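Local coordinates for outer membrane protein OMP121 (Bacteroides thetaiotaomicron, PDB 5FQ8), which probably takes up a nutrient across the outer membrane as a calcium-binding TonB-dependent receptor, a beta barrel closed by an inner plug domain, at residues B[111-116]-B[956-961]; B[122-127]-B[413-418]; B[596-601]-B[674-679]; B[742-747]-B[753-758]. One frame throughout, in Å; residues are numbered along the deposited sequence.

Contact 1. Residues B[111-116]-B[956-961]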
loop_
_atom_site.group_PDB
_atom_site.type_symbol
_atom_site.label_atom_id
_atom_site.label_comp_id
_atom_site.label_asym_id
_atom_site.label_seq_id
_atom_site.Cartn_x
_atom_site.Cartn_y
_atom_site.Cartn_z
ATOM N N ASN B 111 11.897 -23.058 -11.161
ATOM C CA ASN B 111 13.065 -22.268 -11.499
ATOM C C ASN B 111 12.652 -20.842 -11.786
ATOM O O ASN B 111 13.020 -20.243 -12.794
ATOM C CB ASN B 111 13.805 -22.878 -12.683
ATOM C CG ASN B 111 15.122 -22.204 -12.950
ATOM O OD1 ASN B 111 15.773 -21.712 -12.036
ATOM N ND2 ASN B 111 15.515 -22.160 -14.214
ATOM N N SER B 112 11.862 -20.275 -10.889
ATOM C CA SER B 112 11.364 -18.927 -11.082
ATOM C C SER B 112 12.394 -17.928 -10.607
ATOM O O SER B 112 13.112 -18.174 -9.642
ATOM C CB SER B 112 10.053 -18.737 -10.336
ATOM O OG SER B 112 9.073 -19.612 -10.857
ATOM N N THR B 113 12.472 -16.804 -11.290
ATOM C CA THR B 113 13.478 -15.808 -10.991
ATOM C C THR B 113 12.810 -14.596 -10.377
ATOM O O THR B 113 11.695 -14.236 -10.748
ATOM C CB THR B 113 14.259 -15.429 -12.250
ATOM O OG1 THR B 113 15.276 -14.473 -11.936
ATOM C CG2 THR B 113 13.348 -14.873 -13.298
ATOM N N VAL B 114 13.489 -13.988 -9.424
ATOM C CA VAL B 114 12.986 -12.834 -8.708
ATOM C C VAL B 114 13.975 -11.714 -8.944
ATOM O O VAL B 114 15.041 -11.681 -8.323
ATOM C CB VAL B 114 12.798 -13.121 -7.216
ATOM C CG1 VAL B 114 12.534 -11.854 -6.466
ATOM C CG2 VAL B 114 11.656 -14.088 -7.012
ATOM N N TYR B 115 13.637 -10.811 -9.859
ATOM C CA TYR B 115 14.469 -9.658 -10.150
ATOM C C TYR B 115 13.574 -8.483 -10.495
ATOM O O TYR B 115 12.403 -8.649 -10.822
ATOM C CB TYR B 115 15.462 -9.931 -11.283
ATOM C CG TYR B 115 14.836 -10.057 -12.641
ATOM C CD1 TYR B 115 14.220 -11.231 -13.038
ATOM C CD2 TYR B 115 14.879 -9.009 -13.538
ATOM C CE1 TYR B 115 13.660 -11.349 -14.266
ATOM C CE2 TYR B 115 14.314 -9.121 -14.765
ATOM C CZ TYR B 115 13.708 -10.294 -15.124
ATOM O OH TYR B 115 13.126 -10.415 -16.348
ATOM N N SER B 116 14.154 -7.292 -10.424
ATOM C CA SER B 116 13.419 -6.045 -10.588
ATOM C C SER B 116 12.843 -5.874 -11.989
ATOM O O SER B 116 13.472 -6.215 -12.989
ATOM C CB SER B 116 14.339 -4.891 -10.268
ATOM O OG SER B 116 13.738 -3.681 -10.600
ATOM N N PHE B 956 18.821 -6.821 -16.342
ATOM C CA PHE B 956 17.550 -7.127 -16.949
ATOM C C PHE B 956 17.288 -8.621 -16.921
ATOM O O PHE B 956 16.601 -9.158 -17.782
ATOM C CB PHE B 956 17.517 -6.558 -18.364
ATOM C CG PHE B 956 17.968 -5.131 -18.426
ATOM C CD1 PHE B 956 17.125 -4.117 -18.035
ATOM C CD2 PHE B 956 19.246 -4.813 -18.815
ATOM C CE1 PHE B 956 17.534 -2.816 -18.055
ATOM C CE2 PHE B 956 19.664 -3.514 -18.839
ATOM C CZ PHE B 956 18.806 -2.505 -18.458
ATOM N N GLY B 957 17.831 -9.303 -15.936
ATOM C CA GLY B 957 17.433 -10.665 -15.663
ATOM C C GLY B 957 18.290 -11.719 -16.329
ATOM O O GLY B 957 19.257 -11.451 -17.040
ATOM N N ASN B 958 17.912 -12.962 -16.084
ATOM C CA ASN B 958 18.706 -14.096 -16.507
ATOM C C ASN B 958 18.186 -14.742 -17.770
ATOM O O ASN B 958 18.537 -15.885 -18.041
ATOM C CB ASN B 958 18.741 -15.128 -15.392
ATOM C CG ASN B 958 17.408 -15.797 -15.190
ATOM O OD1 ASN B 958 16.374 -15.215 -15.446
ATOM N ND2 ASN B 958 17.428 -17.030 -14.735
ATOM N N ASP B 959 17.329 -14.071 -18.529
ATOM C CA ASP B 959 16.904 -14.683 -19.776
ATOM C C ASP B 959 17.171 -13.754 -20.950
ATOM O O ASP B 959 18.165 -13.023 -20.955
ATOM C CB ASP B 959 15.438 -15.079 -19.713
ATOM C CG ASP B 959 15.133 -16.243 -20.604
ATOM O OD1 ASP B 959 15.171 -16.061 -21.824
ATOM O OD2 ASP B 959 14.885 -17.353 -20.109
ATOM N N LEU B 960 16.296 -13.785 -21.952
ATOM C CA LEU B 960 16.541 -13.042 -23.183
ATOM C C LEU B 960 16.702 -11.551 -22.935
ATOM O O LEU B 960 17.661 -10.941 -23.405
ATOM C CB LEU B 960 15.414 -13.286 -24.171
ATOM C CG LEU B 960 15.658 -12.477 -25.425
ATOM C CD1 LEU B 960 16.799 -13.094 -26.128
ATOM C CD2 LEU B 960 14.451 -12.530 -26.283
ATOM N N GLU B 961 15.777 -10.941 -22.200
ATOM C CA GLU B 961 15.845 -9.495 -22.048
ATOM C C GLU B 961 17.104 -9.064 -21.327
ATOM O O GLU B 961 17.498 -7.907 -21.448
ATOM C CB GLU B 961 14.627 -8.966 -21.308
ATOM C CG GLU B 961 13.331 -9.057 -22.099
ATOM C CD GLU B 961 12.120 -8.659 -21.309
ATOM O OE1 GLU B 961 12.264 -7.923 -20.320
ATOM O OE2 GLU B 961 11.021 -9.100 -21.677
HETATM O O HOH W 1 14.883 -18.457 -14.158
#
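The small plug hairpin of strands 113-115 and 125-128 presents Tyr-115 and Thr-113 to Gly-957 and Asn-958, two residues of the loop between strands 928-941 and 965-966. The main element is a CH-pi contact: Gly-957 CA lies 3.7 Å from the centroid of the Tyr-115 ring and only 14° off the ring normal, so the CH group sits over the middle of one face. Tyr-115 CG lies between the backbone N and the carbonyl carbon (chi1 71°), the position from which the ring meets Gly-957, and CE2 is its closest atom to Gly-957 CA, at 3.6 Å. With phi 94°, Gly-957 occupies backbone space that residues with a CB seldom enter, and its bare CA allows the aromatic face to lie flat against the main chain. The contact thus joins the plug of a TonB-dependent receptor to a segment 840 residues further along, within the barrel part of the chain. At the other end, the side chains of Thr-113 and Asn-958 slide past each other in opposite directions, with Thr-113 CG2 3.7 Å from Asn-958 OD1. The Thr-113 hydroxyl finds its polar partner in Ser-83 OG. A water links the segments where no direct hydrogen bond does: it donates to Asn-111 O over 2.9 Å and accepts from Asn-958 ND2 over 3.0 Å. Further plug partners hold the same loop, since Asp-959 bonds to Asn-98 and Gln-99 through its two carboxylate oxygens.

Contact 2. Residues B[122-127]-B[413-418]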
loop_
_atom_site.group_PDB
_atom_site.type_symbol
_atom_site.label_atom_id
_atom_site.label_comp_id
_atom_site.label_asym_id
_atom_site.label_seq_id
_atom_site.Cartn_x
_atom_site.Cartn_y
_atom_site.Cartn_z
ATOM N N SER B 122 15.805 0.906 -10.367
ATOM C CA SER B 122 15.889 0.106 -9.153
ATOM C C SER B 122 16.259 -1.336 -9.497
ATOM O O SER B 122 15.520 -2.276 -9.231
ATOM C CB SER B 122 14.574 0.154 -8.380
ATOM O OG SER B 122 14.570 1.239 -7.480
ATOM N N GLY B 123 17.438 -1.514 -10.085
ATOM C CA GLY B 123 17.849 -2.836 -10.520
ATOM C C GLY B 123 18.299 -3.683 -9.353
ATOM O O GLY B 123 19.058 -3.230 -8.489
ATOM N N TYR B 124 17.829 -4.921 -9.322
ATOM C CA TYR B 124 18.195 -5.860 -8.278
ATOM C C TYR B 124 17.836 -7.252 -8.763
ATOM O O TYR B 124 17.027 -7.418 -9.670
ATOM C CB TYR B 124 17.512 -5.515 -6.959
ATOM C CG TYR B 124 15.999 -5.534 -6.957
ATOM C CD1 TYR B 124 15.304 -6.733 -7.016
ATOM C CD2 TYR B 124 15.268 -4.361 -6.859
ATOM C CE1 TYR B 124 13.946 -6.774 -7.006
ATOM C CE2 TYR B 124 13.885 -4.390 -6.833
ATOM C CZ TYR B 124 13.235 -5.607 -6.909
ATOM O OH TYR B 124 11.869 -5.682 -6.888
ATOM N N ASP B 125 18.466 -8.251 -8.168
ATOM C CA ASP B 125 18.247 -9.634 -8.574
ATOM C C ASP B 125 18.368 -10.505 -7.340
ATOM O O ASP B 125 19.351 -10.402 -6.608
ATOM C CB ASP B 125 19.247 -10.060 -9.650
ATOM C CG ASP B 125 18.832 -11.319 -10.355
ATOM O OD1 ASP B 125 18.639 -12.345 -9.673
ATOM O OD2 ASP B 125 18.670 -11.275 -11.585
ATOM N N PHE B 126 17.373 -11.342 -7.097
ATOM C CA PHE B 126 17.258 -12.016 -5.816
ATOM C C PHE B 126 17.387 -13.529 -5.916
ATOM O O PHE B 126 17.315 -14.205 -4.888
ATOM C CB PHE B 126 15.927 -11.654 -5.143
ATOM C CG PHE B 126 15.944 -10.353 -4.397
ATOM C CD1 PHE B 126 17.081 -9.905 -3.783
ATOM C CD2 PHE B 126 14.805 -9.571 -4.325
ATOM C CE1 PHE B 126 17.088 -8.706 -3.084
ATOM C CE2 PHE B 126 14.796 -8.379 -3.643
ATOM C CZ PHE B 126 15.951 -7.943 -3.008
ATOM N N GLY B 127 17.556 -14.082 -7.107
ATOM C CA GLY B 127 17.863 -15.487 -7.256
ATOM C C GLY B 127 16.888 -16.191 -8.173
ATOM O O GLY B 127 15.833 -15.677 -8.516
ATOM N N SER B 413 9.249 -9.306 -0.162
ATOM C CA SER B 413 10.164 -8.206 -0.427
ATOM C C SER B 413 9.886 -7.032 0.495
ATOM O O SER B 413 8.756 -6.810 0.908
ATOM C CB SER B 413 10.030 -7.755 -1.874
ATOM O OG SER B 413 9.848 -8.860 -2.735
ATOM N N ASP B 414 10.925 -6.274 0.817
ATOM C CA ASP B 414 10.762 -5.063 1.622
ATOM C C ASP B 414 11.771 -4.021 1.153
ATOM O O ASP B 414 12.962 -4.142 1.445
ATOM C CB ASP B 414 10.942 -5.355 3.115
ATOM C CG ASP B 414 9.792 -6.146 3.712
ATOM O OD1 ASP B 414 8.799 -5.537 4.159
ATOM O OD2 ASP B 414 9.896 -7.386 3.747
ATOM N N LYS B 415 11.306 -2.984 0.458
ATOM C CA LYS B 415 12.178 -1.925 -0.035
ATOM C C LYS B 415 11.758 -0.591 0.561
ATOM O O LYS B 415 10.568 -0.336 0.732
ATOM C CB LYS B 415 12.165 -1.832 -1.561
ATOM C CG LYS B 415 11.737 -3.079 -2.263
ATOM C CD LYS B 415 11.570 -2.834 -3.729
ATOM C CE LYS B 415 10.792 -3.958 -4.392
ATOM N NZ LYS B 415 11.477 -5.284 -4.310
ATOM N N GLY B 416 12.738 0.254 0.875
ATOM C CA GLY B 416 12.443 1.564 1.423
ATOM C C GLY B 416 13.572 2.541 1.204
ATOM O O GLY B 416 14.735 2.153 1.090
ATOM N N LYS B 417 13.226 3.820 1.166
ATOM C CA LYS B 417 14.177 4.908 1.037
ATOM C C LYS B 417 13.675 6.106 1.825
ATOM O O LYS B 417 12.463 6.322 1.915
ATOM C CB LYS B 417 14.387 5.292 -0.428
ATOM C CG LYS B 417 13.168 5.706 -1.197
ATOM C CD LYS B 417 13.471 5.633 -2.671
ATOM C CE LYS B 417 12.488 6.415 -3.502
ATOM N NZ LYS B 417 12.620 7.882 -3.270
ATOM N N PRO B 418 14.575 6.911 2.383
ATOM C CA PRO B 418 14.159 7.946 3.329
ATOM C C PRO B 418 13.489 9.122 2.650
ATOM O O PRO B 418 13.575 9.330 1.441
ATOM C CB PRO B 418 15.472 8.389 3.978
ATOM C CG PRO B 418 16.495 7.440 3.535
ATOM C CD PRO B 418 16.033 6.883 2.239
#
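Lys-415 reaches from barrel strand 398-417 to the phenol oxygen of Tyr-124 in the plug. Its CB points toward segment 122-127, though CB and CG remain more than 4.2 Å from it. The first carbon to approach is CD, 4.2 Å from Tyr-124 CE2. CE comes next, lying 3.2 Å from Tyr-124 OH. A bend about the last torsion, chi4 -62°, then places Lys-415 NZ 2.6 Å from Tyr-124 OH, to which it donates a hydrogen bond. NZ stands above the plane of the phenol group at its oxygen end, 3.2 Å from Tyr-124 CZ, and the two side chains cross at about a right angle. The ammonium charge would probably polarise the hydroxyl. Behind it, Tyr-124 CD1 rests 3.7 Å above the ring plane of Phe-126, toward the rim of that ring, which itself stacks on Tyr-379. Asn-377 of strand 376-394 touches both Tyr-124 and Lys-415, while Ser-448 of strand 446-469 packs on the lysine, so the bond sits between the plug hairpin and three consecutive antiparallel barrel strands, 376-394, 398-417 and 446-469.

Contact 3. Residues B[596-601]-B[674-679]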
loop_
_atom_site.group_PDB
_atom_site.type_symbol
_atom_site.label_atom_id
_atom_site.label_comp_id
_atom_site.label_asym_id
_atom_site.label_seq_id
_atom_site.Cartn_x
_atom_site.Cartn_y
_atom_site.Cartn_z
ATOM N N ASN B 596 4.227 -26.880 -27.610
ATOM C CA ASN B 596 4.252 -25.901 -26.539
ATOM C C ASN B 596 2.978 -25.078 -26.577
ATOM O O ASN B 596 2.361 -24.909 -27.628
ATOM C CB ASN B 596 5.463 -24.987 -26.662
ATOM C CG ASN B 596 5.739 -24.222 -25.411
ATOM O OD1 ASN B 596 5.371 -24.629 -24.329
ATOM N ND2 ASN B 596 6.411 -23.105 -25.552
ATOM N N ASP B 597 2.600 -24.568 -25.421
ATOM C CA ASP B 597 1.449 -23.703 -25.285
ATOM C C ASP B 597 1.917 -22.274 -25.056
ATOM O O ASP B 597 3.086 -21.944 -25.231
ATOM C CB ASP B 597 0.550 -24.201 -24.154
ATOM C CG ASP B 597 1.298 -24.429 -22.854
ATOM O OD1 ASP B 597 2.313 -23.758 -22.596
ATOM O OD2 ASP B 597 0.864 -25.290 -22.075
ATOM N N ALA B 598 1.004 -21.417 -24.635
ATOM C CA ALA B 598 1.311 -20.016 -24.432
ATOM C C ALA B 598 1.296 -19.671 -22.953
ATOM O O ALA B 598 0.928 -20.476 -22.101
ATOM C CB ALA B 598 0.321 -19.146 -25.196
ATOM N N ASP B 599 1.727 -18.451 -22.661
ATOM C CA ASP B 599 1.629 -17.898 -21.327
ATOM C C ASP B 599 0.157 -17.697 -20.957
ATOM O O ASP B 599 -0.737 -17.775 -21.800
ATOM C CB ASP B 599 2.405 -16.586 -21.265
ATOM C CG ASP B 599 2.972 -16.311 -19.901
ATOM O OD1 ASP B 599 2.322 -16.691 -18.905
ATOM O OD2 ASP B 599 4.068 -15.710 -19.832
ATOM N N VAL B 600 -0.102 -17.444 -19.676
ATOM C CA VAL B 600 -1.488 -17.414 -19.230
ATOM C C VAL B 600 -2.214 -16.203 -19.796
ATOM O O VAL B 600 -1.628 -15.129 -20.000
ATOM C CB VAL B 600 -1.603 -17.426 -17.698
ATOM C CG1 VAL B 600 -1.419 -18.811 -17.189
ATOM C CG2 VAL B 600 -0.606 -16.488 -17.088
ATOM N N TYR B 601 -3.511 -16.380 -20.048
ATOM C CA TYR B 601 -4.411 -15.273 -20.321
ATOM C C TYR B 601 -3.910 -14.441 -21.501
ATOM O O TYR B 601 -3.463 -13.310 -21.358
ATOM C CB TYR B 601 -4.554 -14.394 -19.076
ATOM C CG TYR B 601 -4.681 -15.128 -17.770
ATOM C CD1 TYR B 601 -5.533 -16.204 -17.635
ATOM C CD2 TYR B 601 -3.952 -14.726 -16.667
ATOM C CE1 TYR B 601 -5.649 -16.852 -16.438
ATOM C CE2 TYR B 601 -4.063 -15.366 -15.474
ATOM C CZ TYR B 601 -4.906 -16.429 -15.359
ATOM O OH TYR B 601 -5.012 -17.077 -14.156
ATOM N N LYS B 674 5.446 -21.114 -34.608
ATOM C CA LYS B 674 4.141 -20.758 -34.052
ATOM C C LYS B 674 4.203 -20.415 -32.568
ATOM O O LYS B 674 3.226 -20.589 -31.849
ATOM C CB LYS B 674 3.108 -21.865 -34.283
ATOM C CG LYS B 674 3.054 -22.424 -35.689
ATOM C CD LYS B 674 2.877 -21.346 -36.734
ATOM C CE LYS B 674 2.353 -21.921 -38.050
ATOM N NZ LYS B 674 2.885 -23.286 -38.317
ATOM N N GLN B 675 5.333 -19.923 -32.084
ATOM C CA GLN B 675 5.412 -19.499 -30.696
ATOM C C GLN B 675 4.496 -18.307 -30.455
ATOM O O GLN B 675 4.570 -17.300 -31.161
ATOM C CB GLN B 675 6.864 -19.172 -30.358
ATOM C CG GLN B 675 7.126 -17.895 -29.616
ATOM C CD GLN B 675 8.585 -17.524 -29.663
ATOM O OE1 GLN B 675 9.027 -16.599 -29.007
ATOM N NE2 GLN B 675 9.341 -18.262 -30.440
ATOM N N ILE B 676 3.614 -18.432 -29.466
ATOM C CA ILE B 676 2.682 -17.359 -29.143
ATOM C C ILE B 676 3.419 -16.228 -28.446
ATOM O O ILE B 676 4.126 -16.437 -27.462
ATOM C CB ILE B 676 1.538 -17.877 -28.266
ATOM C CG1 ILE B 676 0.617 -18.787 -29.049
ATOM C CG2 ILE B 676 0.745 -16.740 -27.768
ATOM C CD1 ILE B 676 0.825 -20.217 -28.771
ATOM N N PHE B 677 3.215 -15.012 -28.928
ATOM C CA PHE B 677 4.008 -13.885 -28.479
ATOM C C PHE B 677 3.194 -12.619 -28.661
ATOM O O PHE B 677 2.410 -12.516 -29.604
ATOM C CB PHE B 677 5.319 -13.831 -29.273
ATOM C CG PHE B 677 6.136 -12.616 -29.022
ATOM C CD1 PHE B 677 6.863 -12.485 -27.872
ATOM C CD2 PHE B 677 6.199 -11.620 -29.956
ATOM C CE1 PHE B 677 7.625 -11.382 -27.642
ATOM C CE2 PHE B 677 6.957 -10.505 -29.732
ATOM C CZ PHE B 677 7.680 -10.387 -28.563
ATOM N N SER B 678 3.363 -11.670 -27.745
ATOM C CA SER B 678 2.665 -10.387 -27.831
ATOM C C SER B 678 3.443 -9.500 -28.783
ATOM O O SER B 678 4.322 -8.740 -28.385
ATOM C CB SER B 678 2.525 -9.758 -26.456
ATOM O OG SER B 678 1.469 -10.367 -25.731
ATOM N N LEU B 679 3.081 -9.582 -30.058
ATOM C CA LEU B 679 3.827 -8.936 -31.129
ATOM C C LEU B 679 3.491 -7.458 -31.241
ATOM O O LEU B 679 2.327 -7.073 -31.181
ATOM C CB LEU B 679 3.509 -9.627 -32.447
ATOM C CG LEU B 679 4.414 -9.313 -33.615
ATOM C CD1 LEU B 679 5.824 -9.616 -33.205
ATOM C CD2 LEU B 679 3.991 -10.160 -34.777
HETATM O O HOH W 2 3.430 -17.618 -24.694
#
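Ala-598 CB is packed into the side chain of Ile-676, and this apolar pair is the close part of the contact. Ala-598 CB lies 3.5 Å from both Ile-676 CB and Ile-676 CG2, and the other branch follows with Ile-676 CD1 at 3.8 Å from the same methyl. With chi1 at -70°, CG2 stands anti to the backbone nitrogen and CG1 anti to the carbonyl carbon, a setting in which both branches reach the alanine. Ile-676 CD1 also approaches the backbone of Asp-597, 4.4 Å from its C atom. In the barrel, strand 643-656 lies between strands 582-596 and 661-680; Asn-596 pairs with Glu-643 at its start, and the loop leaving 582-596 crosses past that strand end to touch 661-680 directly. The other side is looser and is bridged by a water. No direct hydrogen bond joins the segments; instead the water accepts from Asp-599 N at 2.8 Å and donates to Ile-676 O at 3.1 Å. Asp-599 is exposed, and its OD1 takes Val-600 N through the anti lone pair at 2.7 Å. By contrast, the buried carboxylate of Asp-597 turns elsewhere, to a salt bridge with Arg-521 and a hydrogen bond with Ser-549.

Contact 4. Residues B[742-747]-B[753-758]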
loop_
_atom_site.group_PDB
_atom_site.type_symbol
_atom_site.label_atom_id
_atom_site.label_comp_id
_atom_site.label_asym_id
_atom_site.label_seq_id
_atom_site.Cartn_x
_atom_site.Cartn_y
_atom_site.Cartn_z
ATOM N N THR B 742 10.203 -6.134 -33.868
ATOM C CA THR B 742 9.515 -6.082 -32.585
ATOM C C THR B 742 10.533 -5.934 -31.471
ATOM O O THR B 742 11.546 -6.608 -31.466
ATOM C CB THR B 742 8.643 -7.317 -32.359
ATOM O OG1 THR B 742 7.881 -7.143 -31.169
ATOM C CG2 THR B 742 9.462 -8.560 -32.229
ATOM N N THR B 743 10.262 -5.043 -30.540
ATOM C CA THR B 743 11.213 -4.737 -29.488
ATOM C C THR B 743 11.279 -5.857 -28.459
ATOM O O THR B 743 10.253 -6.400 -28.054
ATOM C CB THR B 743 10.819 -3.444 -28.791
ATOM O OG1 THR B 743 10.575 -2.426 -29.758
ATOM C CG2 THR B 743 11.910 -2.996 -27.884
ATOM N N ILE B 744 12.496 -6.194 -28.039
ATOM C CA ILE B 744 12.724 -7.099 -26.923
ATOM C C ILE B 744 13.072 -6.341 -25.651
ATOM O O ILE B 744 12.603 -6.688 -24.568
ATOM C CB ILE B 744 13.820 -8.119 -27.282
ATOM C CG1 ILE B 744 13.311 -9.096 -28.319
ATOM C CG2 ILE B 744 14.256 -8.886 -26.078
ATOM C CD1 ILE B 744 14.388 -9.992 -28.825
ATOM N N TYR B 745 13.890 -5.310 -25.776
ATOM C CA TYR B 745 14.135 -4.356 -24.712
ATOM C C TYR B 745 14.854 -3.181 -25.339
ATOM O O TYR B 745 15.546 -3.350 -26.340
ATOM C CB TYR B 745 14.952 -4.956 -23.565
ATOM C CG TYR B 745 14.943 -4.059 -22.384
ATOM C CD1 TYR B 745 13.917 -4.130 -21.456
ATOM C CD2 TYR B 745 15.920 -3.099 -22.217
ATOM C CE1 TYR B 745 13.878 -3.292 -20.393
ATOM C CE2 TYR B 745 15.885 -2.255 -21.148
ATOM C CZ TYR B 745 14.855 -2.362 -20.243
ATOM O OH TYR B 745 14.803 -1.531 -19.176
ATOM N N GLY B 746 14.671 -1.990 -24.770
ATOM C CA GLY B 746 15.238 -0.809 -25.402
ATOM C C GLY B 746 14.835 0.525 -24.816
ATOM O O GLY B 746 13.695 0.699 -24.409
ATOM N N LEU B 747 15.754 1.477 -24.775
ATOM C CA LEU B 747 15.458 2.803 -24.259
ATOM C C LEU B 747 14.696 3.639 -25.280
ATOM O O LEU B 747 14.848 3.469 -26.489
ATOM C CB LEU B 747 16.747 3.512 -23.880
ATOM C CG LEU B 747 17.684 2.713 -22.985
ATOM C CD1 LEU B 747 18.989 3.447 -22.827
ATOM C CD2 LEU B 747 17.063 2.459 -21.635
ATOM N N MET B 753 17.179 -3.154 -28.627
ATOM C CA MET B 753 17.474 -4.496 -29.103
ATOM C C MET B 753 16.193 -5.131 -29.624
ATOM O O MET B 753 15.174 -5.142 -28.933
ATOM C CB MET B 753 18.103 -5.331 -27.980
ATOM C CG MET B 753 18.378 -6.784 -28.309
ATOM S SD MET B 753 18.698 -7.793 -26.870
ATOM C CE MET B 753 20.413 -7.819 -26.833
ATOM N N TYR B 754 16.245 -5.654 -30.827
ATOM C CA TYR B 754 15.043 -6.030 -31.551
ATOM C C TYR B 754 15.043 -7.512 -31.861
ATOM O O TYR B 754 15.965 -8.237 -31.522
ATOM C CB TYR B 754 14.920 -5.215 -32.843
ATOM C CG TYR B 754 14.644 -3.762 -32.585
ATOM C CD1 TYR B 754 13.354 -3.323 -32.313
ATOM C CD2 TYR B 754 15.671 -2.829 -32.572
ATOM C CE1 TYR B 754 13.094 -2.008 -32.049
ATOM C CE2 TYR B 754 15.414 -1.506 -32.317
ATOM C CZ TYR B 754 14.123 -1.103 -32.053
ATOM O OH TYR B 754 13.846 0.216 -31.795
ATOM N N ALA B 755 13.966 -7.954 -32.495
ATOM C CA ALA B 755 13.915 -9.208 -33.229
ATOM C C ALA B 755 13.377 -8.872 -34.607
ATOM O O ALA B 755 12.214 -8.497 -34.742
ATOM C CB ALA B 755 13.041 -10.241 -32.531
ATOM N N ILE B 756 14.222 -8.984 -35.619
ATOM C CA ILE B 756 13.910 -8.559 -36.975
ATOM C C ILE B 756 13.922 -9.777 -37.881
ATOM O O ILE B 756 14.634 -10.746 -37.622
ATOM C CB ILE B 756 14.921 -7.501 -37.427
ATOM C CG1 ILE B 756 15.119 -6.484 -36.315
ATOM C CG2 ILE B 756 14.439 -6.802 -38.644
ATOM C CD1 ILE B 756 16.026 -5.360 -36.695
ATOM N N THR B 757 13.147 -9.717 -38.962
ATOM C CA THR B 757 12.742 -10.928 -39.668
ATOM C C THR B 757 13.934 -11.748 -40.140
ATOM O O THR B 757 14.108 -12.892 -39.721
ATOM C CB THR B 757 11.820 -10.589 -40.841
ATOM O OG1 THR B 757 10.516 -10.299 -40.342
ATOM C CG2 THR B 757 11.697 -11.758 -41.778
ATOM N N GLY B 758 14.761 -11.206 -41.021
ATOM C CA GLY B 758 15.788 -12.076 -41.567
ATOM C C GLY B 758 17.128 -11.985 -40.869
ATOM O O GLY B 758 18.169 -12.081 -41.515
#
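The touching parts of 742-747 and 753-758 run antiparallel, 169° apart end to end, with Thr-743 facing Tyr-754 as a non-hydrogen-bonded pair and Ile-744 and Tyr-745 together facing Met-753. Met-753 O takes Ile-744 N at 3.0 Å and, more weakly, Tyr-745 N at 3.4 Å, while Met-753 N returns a bond of 2.8 Å to Tyr-745 O. Beyond the irregularity, Ala-755 N donates to Thr-742 O at 3.0 Å; the reverse bond, from Thr-742 N to Ala-755 O, is weak. On one face of the hairpin, Ala-755 CB forms the meeting point of two methyls, lying 4.0 Å from Ile-744 CD1 and also 4.0 Å from Thr-742 CG2. Thr-743 and Tyr-754 have diverging side chains, each starting away from the opposite segment. They cross obliquely, with Thr-743 OG1 3.4 Å from Tyr-754 CE1, and Thr-742 O lies at the edge of the tyrosine ring. CG anti to the carbonyl carbon (chi1 -68°) brings the CD1-CE1 side of the ring alongside Thr-743. The Tyr-754 hydroxyl bonds to a polar side chain of another protein chain, its ring makes a cation-pi contact with Lys-765, and Thr-743 packs on the backbone of a bound peptide. The Tyr-745 ring leads away from Met-753, meeting Phe-956 and, edge-to-face, Tyr-964. Two consecutive residues opposite a single one, sharing its carbonyl oxygen, define a classic beta bulge, here in a hairpin whose 741-746 arm is an outermost strand, within this chain, of a four-stranded antiparallel sheet and turns a corner at Ile-744 and Tyr-745.

From the N terminus, the chain first enters contact 1 through residues 111-116, and that loop closes only at 956-961, so it encloses the other three. Contact 2 opens a few residues later at 122-127 and closes at 413-418; contacts 3 and 4 follow it in series, the last being a local hairpin. Contacts 1 and 2 share the plug hairpin, where Val-114 O and Phe-126 N lie 2.7 Å apart, so each ties one arm of the hairpin to a different part of the barrel chain. Contact 4 touches contact 1 through Ile-744 and Leu-960, and contact 3 through Thr-742 and Leu-679. Contacts 2 and 3, with centres 30 Å apart, do not touch.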